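Side-chain contact in transcription factor inhibitor I-kappa-B-beta (Mus musculus, PDB 1OY3), which inhibits NF-kappa-B by binding it and trapping it in the cytoplasm, and when resynthesised unphosphorylated can accompany it to the nucleus: residues 77-80 against 81-85. Residues are numbered along the deposited sequence; the frame is centred on the assembly and turned at random.
Sequences GGHT and ALHLA
Thr80 and His83 grip each other through both side chain and backbone at the start of helix 81-85. Thr80 OG1 takes the N-H of His83 over 3.1 Å, the N-cap bond, and also hydrogen-bonds His83 ND1, 3.0 Å away. In return the backbone N of Thr80 gives a nearly straight bond to His83 ND1, 3.2 Å long, the donor lying 22° out of the imidazole plane. Thr80 CG2 rests at the edge of that ring, in its plane. A chi1 of 56° places OG1 between the backbone N and carbonyl carbon of Thr80, within range of both His83 atoms. The first helical turn closes with Leu84 N bonded to Thr80 O. Next to the cap, His79 turns a ring edge toward the face of His83 in an offset edge-to-face pair, centroids 5.8 Å apart and planes at 66°. His79 CB packs against His83 CB and, at 3.7 Å, against Leu84 CD2. Further out, His83 NE2 bonds to His159 O of the following repeat, so that the ring is held at both nitrogens, which should restrict its rotation, while Glu75 OE1 accepts from His79 N. This capping box is built on Thr-Ala-Leu-His, a variant of the ankyrin TPLH motif, in which Thr80 caps the first helix of ANK 3 and the outer nitrogen of the histidine links it to ANK 4.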
# COMPACT_ATOMS: atom_id res chain seq x y z
N GLY C 77 -3.02 -5.89 5.12
CA GLY C 77 -2.29 -4.75 4.60
C GLY C 77 -2.68 -3.42 5.22
O GLY C 77 -2.24 -2.35 4.77
N GLY C 78 -3.51 -3.48 6.26
CA GLY C 78 -3.98 -2.29 6.94
C GLY C 78 -5.12 -1.64 6.18
O GLY C 78 -5.43 -0.46 6.39
N HIS C 79 -5.75 -2.40 5.28
CA HIS C 79 -6.85 -1.87 4.48
C HIS C 79 -8.21 -1.97 5.16
O HIS C 79 -8.59 -3.04 5.63
CB HIS C 79 -6.95 -2.61 3.15
CG HIS C 79 -5.69 -2.57 2.34
ND1 HIS C 79 -5.24 -1.43 1.71
CD2 HIS C 79 -4.79 -3.54 2.05
CE1 HIS C 79 -4.12 -1.70 1.06
NE2 HIS C 79 -3.82 -2.97 1.26
N THR C 80 -8.93 -0.86 5.23
CA THR C 80 -10.28 -0.87 5.79
C THR C 80 -11.13 -1.32 4.61
O THR C 80 -10.60 -1.48 3.49
CB THR C 80 -10.77 0.53 6.16
OG1 THR C 80 -10.69 1.37 5.01
CG2 THR C 80 -9.93 1.12 7.28
N ALA C 81 -12.43 -1.50 4.84
CA ALA C 81 -13.34 -1.89 3.77
C ALA C 81 -13.34 -0.80 2.70
O ALA C 81 -13.39 -1.09 1.50
CB ALA C 81 -14.77 -2.07 4.32
N LEU C 82 -13.27 0.46 3.13
CA LEU C 82 -13.25 1.58 2.18
C LEU C 82 -11.98 1.53 1.33
O LEU C 82 -12.02 1.86 0.16
CB LEU C 82 -13.32 2.95 2.89
CG LEU C 82 -13.30 4.16 1.95
CD1 LEU C 82 -14.45 4.04 0.95
CD2 LEU C 82 -13.41 5.49 2.73
N HIS C 83 -10.86 1.14 1.93
CA HIS C 83 -9.60 1.06 1.18
C HIS C 83 -9.71 0.06 0.05
O HIS C 83 -9.22 0.29 -1.04
CB HIS C 83 -8.43 0.61 2.06
CG HIS C 83 -7.73 1.73 2.76
ND1 HIS C 83 -7.89 1.99 4.11
CD2 HIS C 83 -6.84 2.65 2.31
CE1 HIS C 83 -7.14 3.02 4.45
NE2 HIS C 83 -6.49 3.43 3.38
N LEU C 84 -10.33 -1.08 0.35
CA LEU C 84 -10.49 -2.16 -0.61
C LEU C 84 -11.40 -1.73 -1.75
O LEU C 84 -11.15 -2.06 -2.91
CB LEU C 84 -11.04 -3.41 0.09
CG LEU C 84 -10.12 -3.97 1.18
CD1 LEU C 84 -10.83 -5.09 1.95
CD2 LEU C 84 -8.84 -4.49 0.54
N ALA C 85 -12.45 -0.99 -1.43
CA ALA C 85 -13.38 -0.51 -2.44
C ALA C 85 -12.61 0.34 -3.44
O ALA C 85 -12.87 0.27 -4.64
CB ALA C 85 -14.51 0.32 -1.80